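Local coordinates for dTDP-4-amino-4,6-dideoxyglucose formyltransferase (Mycobacterium tuberculosis CAS/NITR204, PDB 5VYQ), which probably transfers a formyl group from a folate cofactor to the sugar amine of dTDP-4-amino-4,6-dideoxyglucose, at residues A148-A160 / N218-N230. Numbering follows the deposited sequence.
With 0FX (dTDP-4-amino-4,6-dideoxyglucose), chain D; EP1 (3-[4-(2-hydroxyethyl)piperazin-1-yl]propane-1-sulfonic acid), chain J; EDO (1,2-ethanediol), chain E.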
loop_
_atom_site.group_PDB
_atom_site.type_symbol
_atom_site.label_atom_id
_atom_site.label_comp_id
_atom_site.label_asym_id
_atom_site.label_seq_id
_atom_site.Cartn_x
_atom_site.Cartn_y
_atom_site.Cartn_z
ATOM N N ALA A 148 5.239 -22.050 0.717
ATOM C CA ALA A 148 5.127 -21.484 -0.628
ATOM C C ALA A 148 4.902 -19.956 -0.515
ATOM O O ALA A 148 4.399 -19.439 0.498
ATOM C CB ALA A 148 3.996 -22.183 -1.372
ATOM N N ILE A 149 5.358 -19.236 -1.535
ATOM C CA ILE A 149 5.188 -17.773 -1.602
ATOM C C ILE A 149 4.299 -17.528 -2.813
ATOM O O ILE A 149 4.699 -17.837 -3.928
ATOM C CB ILE A 149 6.534 -17.073 -1.824
ATOM C CG1 ILE A 149 7.477 -17.373 -0.650
ATOM C CG2 ILE A 149 6.337 -15.575 -2.044
ATOM C CD1 ILE A 149 8.848 -16.741 -0.839
ATOM N N GLU A 150 3.144 -16.926 -2.603
ATOM C CA GLU A 150 2.199 -16.616 -3.660
ATOM C C GLU A 150 2.507 -15.216 -4.233
ATOM O O GLU A 150 3.244 -14.411 -3.645
ATOM C CB GLU A 150 0.789 -16.632 -3.097
ATOM C CG GLU A 150 0.340 -17.902 -2.357
ATOM C CD GLU A 150 0.431 -19.157 -3.193
ATOM O OE1 GLU A 150 0.412 -19.073 -4.431
ATOM O OE2 GLU A 150 0.541 -20.245 -2.588
ATOM N N SER A 151 1.908 -14.904 -5.369
ATOM C CA SER A 151 2.146 -13.623 -6.036
ATOM C C SER A 151 1.598 -12.453 -5.264
ATOM O O SER A 151 2.089 -11.326 -5.451
ATOM C CB SER A 151 1.491 -13.631 -7.422
ATOM O OG SER A 151 0.070 -13.717 -7.318
ATOM N N TRP A 152 0.612 -12.691 -4.407
ATOM C CA TRP A 152 0.046 -11.666 -3.572
ATOM C C TRP A 152 0.662 -11.576 -2.171
ATOM O O TRP A 152 0.229 -10.774 -1.356
ATOM C CB TRP A 152 -1.470 -11.824 -3.448
ATOM C CG TRP A 152 -1.886 -13.139 -2.921
ATOM C CD1 TRP A 152 -2.119 -13.473 -1.615
ATOM C CD2 TRP A 152 -2.128 -14.332 -3.697
ATOM N NE1 TRP A 152 -2.497 -14.812 -1.540
ATOM C CE2 TRP A 152 -2.487 -15.354 -2.797
ATOM C CE3 TRP A 152 -2.057 -14.625 -5.060
ATOM C CZ2 TRP A 152 -2.796 -16.652 -3.222
ATOM C CZ3 TRP A 152 -2.386 -15.906 -5.487
ATOM C CH2 TRP A 152 -2.737 -16.904 -4.562
ATOM N N ASP A 153 1.662 -12.401 -1.869
ATOM C CA ASP A 153 2.234 -12.424 -0.513
ATOM C C ASP A 153 3.159 -11.208 -0.291
ATOM O O ASP A 153 3.799 -10.682 -1.209
ATOM C CB ASP A 153 3.046 -13.674 -0.260
ATOM C CG ASP A 153 2.199 -14.828 0.351
ATOM O OD1 ASP A 153 1.348 -14.574 1.223
ATOM O OD2 ASP A 153 2.398 -15.981 -0.089
ATOM N N SER A 154 3.202 -10.773 0.962
ATOM C CA SER A 154 4.191 -9.833 1.464
ATOM C C SER A 154 5.044 -10.535 2.498
ATOM O O SER A 154 4.740 -11.682 2.885
ATOM C CB SER A 154 3.419 -8.669 2.097
ATOM O OG SER A 154 2.538 -9.165 3.074
ATOM N N SER A 155 6.075 -9.849 2.959
ATOM C CA SER A 155 6.817 -10.367 4.111
ATOM C C SER A 155 5.882 -10.746 5.274
ATOM O O SER A 155 5.973 -11.827 5.883
ATOM C CB SER A 155 7.890 -9.396 4.552
ATOM O OG SER A 155 8.415 -9.800 5.809
ATOM N N GLY A 156 4.916 -9.888 5.579
ATOM C CA GLY A 156 4.052 -10.111 6.737
ATOM C C GLY A 156 3.175 -11.344 6.562
ATOM O O GLY A 156 3.007 -12.135 7.471
ATOM N N SER A 157 2.605 -11.540 5.379
ATOM C CA SER A 157 1.722 -12.664 5.171
ATOM C C SER A 157 2.504 -13.984 5.152
ATOM O O SER A 157 2.027 -14.989 5.681
ATOM C CB SER A 157 0.846 -12.510 3.948
ATOM O OG SER A 157 1.561 -12.465 2.726
ATOM N N VAL A 158 3.690 -13.988 4.559
ATOM C CA VAL A 158 4.527 -15.201 4.563
ATOM C C VAL A 158 4.960 -15.534 5.996
ATOM O O VAL A 158 4.891 -16.681 6.446
ATOM C CB VAL A 158 5.740 -15.090 3.657
ATOM C CG1 VAL A 158 6.689 -16.288 3.854
ATOM C CG2 VAL A 158 5.295 -14.915 2.208
ATOM N N TYR A 159 5.380 -14.522 6.735
ATOM C CA TYR A 159 5.889 -14.711 8.091
ATOM C C TYR A 159 4.823 -15.334 8.995
ATOM O O TYR A 159 5.131 -16.225 9.784
ATOM C CB TYR A 159 6.321 -13.363 8.662
ATOM C CG TYR A 159 7.099 -13.489 9.946
ATOM C CD1 TYR A 159 8.381 -13.979 9.984
ATOM C CD2 TYR A 159 6.483 -13.192 11.137
ATOM C CE1 TYR A 159 9.068 -14.103 11.192
ATOM C CE2 TYR A 159 7.128 -13.337 12.350
ATOM C CZ TYR A 159 8.423 -13.792 12.366
ATOM O OH TYR A 159 9.095 -13.905 13.543
ATOM N N ALA A 160 3.574 -14.924 8.861
ATOM C CA ALA A 160 2.510 -15.487 9.663
ATOM C C ALA A 160 2.383 -16.979 9.393
ATOM O O ALA A 160 2.258 -17.784 10.342
ATOM C CB ALA A 160 1.203 -14.762 9.415
ATOM N N ASN A 218 7.893 -6.972 -6.421
ATOM C CA ASN A 218 8.565 -7.908 -5.506
ATOM C C ASN A 218 9.354 -7.175 -4.426
ATOM O O ASN A 218 9.221 -7.482 -3.229
ATOM C CB ASN A 218 9.468 -8.868 -6.252
ATOM C CG ASN A 218 8.694 -9.927 -7.006
ATOM O OD1 ASN A 218 7.492 -10.115 -6.821
ATOM N ND2 ASN A 218 9.393 -10.602 -7.889
ATOM N N ARG A 219 10.058 -6.110 -4.811
ATOM C CA ARG A 219 10.712 -5.297 -3.783
ATOM C C ARG A 219 9.771 -4.723 -2.750
ATOM O O ARG A 219 10.057 -4.775 -1.542
ATOM C CB ARG A 219 11.512 -4.186 -4.467
ATOM C CG ARG A 219 12.314 -3.233 -3.593
ATOM C CD ARG A 219 13.501 -3.908 -2.917
ATOM N NE ARG A 219 14.463 -2.877 -2.550
ATOM C CZ ARG A 219 15.255 -2.228 -3.394
ATOM N NH1 ARG A 219 16.005 -1.230 -2.927
ATOM N NH2 ARG A 219 15.335 -2.588 -4.675
ATOM N N LEU A 220 8.695 -4.091 -3.199
ATOM C CA LEU A 220 7.773 -3.458 -2.292
ATOM C C LEU A 220 7.068 -4.456 -1.387
ATOM O O LEU A 220 6.908 -4.220 -0.202
ATOM C CB LEU A 220 6.701 -2.678 -3.014
ATOM C CG LEU A 220 7.152 -1.473 -3.795
ATOM C CD1 LEU A 220 5.889 -0.821 -4.342
ATOM C CD2 LEU A 220 7.921 -0.531 -2.888
ATOM N N ARG A 221 6.640 -5.590 -1.945
ATOM C CA ARG A 221 5.909 -6.533 -1.098
ATOM C C ARG A 221 6.893 -7.229 -0.123
ATOM O O ARG A 221 6.524 -7.627 0.982
ATOM C CB ARG A 221 5.142 -7.538 -1.989
ATOM C CG ARG A 221 5.926 -8.622 -2.687
ATOM C CD ARG A 221 5.103 -9.219 -3.821
ATOM N NE ARG A 221 5.768 -10.279 -4.583
ATOM C CZ ARG A 221 5.575 -11.583 -4.434
ATOM N NH1 ARG A 221 4.794 -12.078 -3.498
ATOM N NH2 ARG A 221 6.161 -12.391 -5.291
ATOM N N ALA A 222 8.130 -7.451 -0.572
ATOM C CA ALA A 222 9.147 -7.973 0.327
ATOM C C ALA A 222 9.356 -7.090 1.563
ATOM O O ALA A 222 9.684 -7.606 2.651
ATOM C CB ALA A 222 10.454 -8.203 -0.407
ATOM N N LEU A 223 9.192 -5.768 1.388
ATOM C CA LEU A 223 9.384 -4.805 2.440
ATOM C C LEU A 223 8.120 -4.403 3.143
ATOM O O LEU A 223 8.125 -3.539 4.004
ATOM C CB LEU A 223 10.094 -3.554 1.881
ATOM C CG LEU A 223 11.487 -3.841 1.323
ATOM C CD1 LEU A 223 12.087 -2.705 0.490
ATOM C CD2 LEU A 223 12.415 -4.175 2.487
ATOM N N THR A 224 7.032 -5.091 2.812
ATOM C CA THR A 224 5.771 -4.872 3.412
ATOM C C THR A 224 5.520 -5.906 4.486
ATOM O O THR A 224 5.464 -7.109 4.243
ATOM C CB THR A 224 4.648 -4.839 2.371
ATOM O OG1 THR A 224 4.827 -3.697 1.504
ATOM C CG2 THR A 224 3.322 -4.633 3.089
ATOM N N HIS A 225 5.311 -5.422 5.704
ATOM C CA HIS A 225 5.163 -6.323 6.855
ATOM C C HIS A 225 4.343 -5.638 7.930
ATOM O O HIS A 225 4.874 -4.846 8.702
ATOM C CB HIS A 225 6.534 -6.717 7.424
ATOM C CG HIS A 225 6.470 -7.887 8.348
ATOM N ND1 HIS A 225 7.066 -9.102 8.068
ATOM C CD2 HIS A 225 5.839 -8.037 9.540
ATOM C CE1 HIS A 225 6.845 -9.924 9.080
ATOM N NE2 HIS A 225 6.120 -9.303 9.995
ATOM N N ASP A 226 3.051 -5.901 7.903
ATOM C CA ASP A 226 2.115 -5.194 8.762
ATOM C C ASP A 226 2.369 -3.674 8.637
ATOM O O ASP A 226 2.468 -3.159 7.518
ATOM C CB ASP A 226 2.240 -5.732 10.186
ATOM C CG ASP A 226 1.848 -7.173 10.276
ATOM O OD1 ASP A 226 0.857 -7.530 9.606
ATOM O OD2 ASP A 226 2.546 -7.902 11.022
ATOM N N ASP A 227 2.496 -2.952 9.736
ATOM C CA ASP A 227 2.701 -1.513 9.558
ATOM C C ASP A 227 4.126 -1.057 9.769
ATOM O O ASP A 227 4.341 0.150 9.952
ATOM C CB ASP A 227 1.777 -0.708 10.462
ATOM C CG ASP A 227 2.052 -0.938 11.919
ATOM O OD1 ASP A 227 1.301 -0.350 12.735
ATOM O OD2 ASP A 227 2.992 -1.684 12.269
ATOM N N PHE A 228 5.088 -1.977 9.737
ATOM C CA PHE A 228 6.479 -1.564 9.753
ATOM C C PHE A 228 6.774 -0.572 8.633
ATOM O O PHE A 228 6.405 -0.769 7.485
ATOM C CB PHE A 228 7.474 -2.722 9.617
ATOM C CG PHE A 228 7.694 -3.507 10.901
ATOM C CD1 PHE A 228 8.383 -2.947 11.974
ATOM C CD2 PHE A 228 7.257 -4.818 11.014
ATOM C CE1 PHE A 228 8.632 -3.687 13.132
ATOM C CE2 PHE A 228 7.478 -5.563 12.160
ATOM C CZ PHE A 228 8.180 -4.989 13.219
ATOM N N ARG A 229 7.418 0.535 8.972
ATOM C CA ARG A 229 7.864 1.502 7.986
ATOM C C ARG A 229 9.249 1.108 7.480
ATOM O O ARG A 229 10.249 1.743 7.791
ATOM C CB ARG A 229 7.920 2.888 8.639
ATOM C CG ARG A 229 6.564 3.472 8.875
ATOM C CD ARG A 229 6.718 4.732 9.716
ATOM N NE ARG A 229 5.387 5.223 10.044
ATOM C CZ ARG A 229 4.972 5.566 11.262
ATOM N NH1 ARG A 229 5.773 5.475 12.325
ATOM N NH2 ARG A 229 3.730 6.020 11.414
ATOM N N ASN A 230 9.317 0.068 6.653
ATOM C CA ASN A 230 10.567 -0.437 6.160
ATOM C C ASN A 230 11.082 0.285 4.914
ATOM O O ASN A 230 12.195 0.770 4.910
ATOM C CB ASN A 230 10.438 -1.936 5.790
ATOM C CG ASN A 230 10.201 -2.860 6.977
ATOM O OD1 ASN A 230 10.803 -2.725 8.069
ATOM N ND2 ASN A 230 9.370 -3.842 6.758
HETATM O O4P 0FX D . 11.692 -13.786 13.220
HETATM P P2 0FX D . 12.780 -13.214 14.062
HETATM O O3P 0FX D . 12.706 -13.504 15.545
HETATM O O1G 0FX D . 14.104 -13.731 13.296
HETATM C C1G 0FX D . 15.341 -13.045 13.360
HETATM C C2G 0FX D . 16.153 -13.486 12.135
HETATM O O2G 0FX D . 15.349 -13.179 10.988
HETATM C C3G 0FX D . 16.368 -15.008 12.185
HETATM O O3G 0FX D . 16.962 -15.504 10.960
HETATM C C4G 0FX D . 17.119 -15.357 13.464
HETATM N N4A 0FX D . 17.240 -16.834 13.491
HETATM C C5G 0FX D . 16.332 -14.820 14.660
HETATM C C6G 0FX D . 17.236 -14.893 15.890
HETATM O O5G 0FX D . 16.013 -13.420 14.569
HETATM O OPP 0FX D . 12.923 -11.625 13.846
HETATM P P 0FX D . 11.980 -10.418 14.357
HETATM O O1P 0FX D . 12.898 -9.307 14.696
HETATM O O2P 0FX D . 10.973 -10.963 15.337
HETATM O O5 0FX D . 11.141 -9.992 13.059
HETATM C C5 0FX D . 10.110 -10.801 12.544
HETATM C C4 0FX D . 9.747 -10.313 11.155
HETATM O O4 0FX D . 9.215 -8.996 11.275
HETATM C C3 0FX D . 10.892 -10.139 10.158
HETATM O O3 0FX D . 11.169 -11.372 9.483
HETATM C C2 0FX D . 10.415 -9.091 9.171
HETATM C C1 0FX D . 9.580 -8.248 10.109
HETATM N N11 0FX D . 10.302 -7.049 10.554
HETATM C C61 0FX D . 10.848 -6.895 11.779
HETATM C C51 0FX D . 11.480 -5.720 12.138
HETATM C C5A 0FX D . 12.115 -5.608 13.501
HETATM C C21 0FX D . 10.275 -5.927 9.731
HETATM O O21 0FX D . 9.700 -6.042 8.557
HETATM N N31 0FX D . 10.886 -4.781 10.039
HETATM C C41 0FX D . 11.440 -4.656 11.266
HETATM O O41 0FX D . 12.025 -3.478 11.561
HETATM O O2S EP1 J . 6.838 2.419 12.022
HETATM S S EP1 J . 7.786 1.582 12.711
HETATM O O3S EP1 J . 8.423 0.724 11.733
HETATM O O1S EP1 J . 8.953 2.497 13.391
HETATM C C11 EP1 J . 7.096 0.787 14.025
HETATM C C10 EP1 J . 5.925 -0.122 13.679
HETATM C C9 EP1 J . 5.485 -0.944 14.887
HETATM N N1 EP1 J . 4.548 -2.003 14.450
HETATM C C2 EP1 J . 5.287 -3.183 13.959
HETATM C C3 EP1 J . 4.341 -4.323 13.576
HETATM N N4 EP1 J . 3.579 -4.766 14.757
HETATM C C5 EP1 J . 2.787 -3.630 15.263
HETATM C C6 EP1 J . 3.651 -2.396 15.562
HETATM C C7 EP1 J . 2.689 -5.889 14.393
HETATM C C8 EP1 J . 3.467 -7.207 14.318
HETATM O O8 EP1 J . 4.042 -7.526 13.034
HETATM C C1 EDO E . 4.116 -9.636 -7.738
HETATM O O1 EDO E . 3.808 -11.012 -7.497
HETATM C C2 EDO E . 4.685 -9.586 -9.150
HETATM O O2 EDO E . 5.911 -10.294 -9.263
HETATM O O HOH W 1 5.775 -15.212 -5.469
HETATM O O HOH W 2 2.584 -11.115 9.985
#
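H225 lies flat on the first turn of helix 155-179: G156 CA sits over one ring face, 3.5 Å from the centroid, a CH-pi contact, and C1 of the dTDP-sugar 0FX covers the opposite face. In the ring plane, S155 OG and H225 ND1 share a 2.7 Å hydrogen bond, fixing the imidazole's rotation; S155 reaches it with OG anti to its backbone N (chi1 169°), and Q115 also bonds that hydroxyl. S154 and S157 form a capping box at the helix start, though the S157 N to S154 OG bond is weak; the start is docked through S155 N to R221 O (3.0 Å) and G156 N to T224 O (3.1 Å). The Y159 hydroxyl donates to 0FX O4P, and N230 bonds 0FX N31 and O21. Equally tight, R221 extends its guanidinium into the turn 150-153, where NH1 donates to E150 O (2.8 Å) and, more nearly straight, to D153 O (158°); R221 grips N218 OD1 side-on with NE and NH2. The solvent side is at exposed D226: water 2 bonds G156 O and, weakly, D226 OD2, which accepts from EP1 O8. Helix 114-121 packs against S155, R221 and A222, strand 240-249 touches R221 and T224, and the second subunit meets S151 and W152.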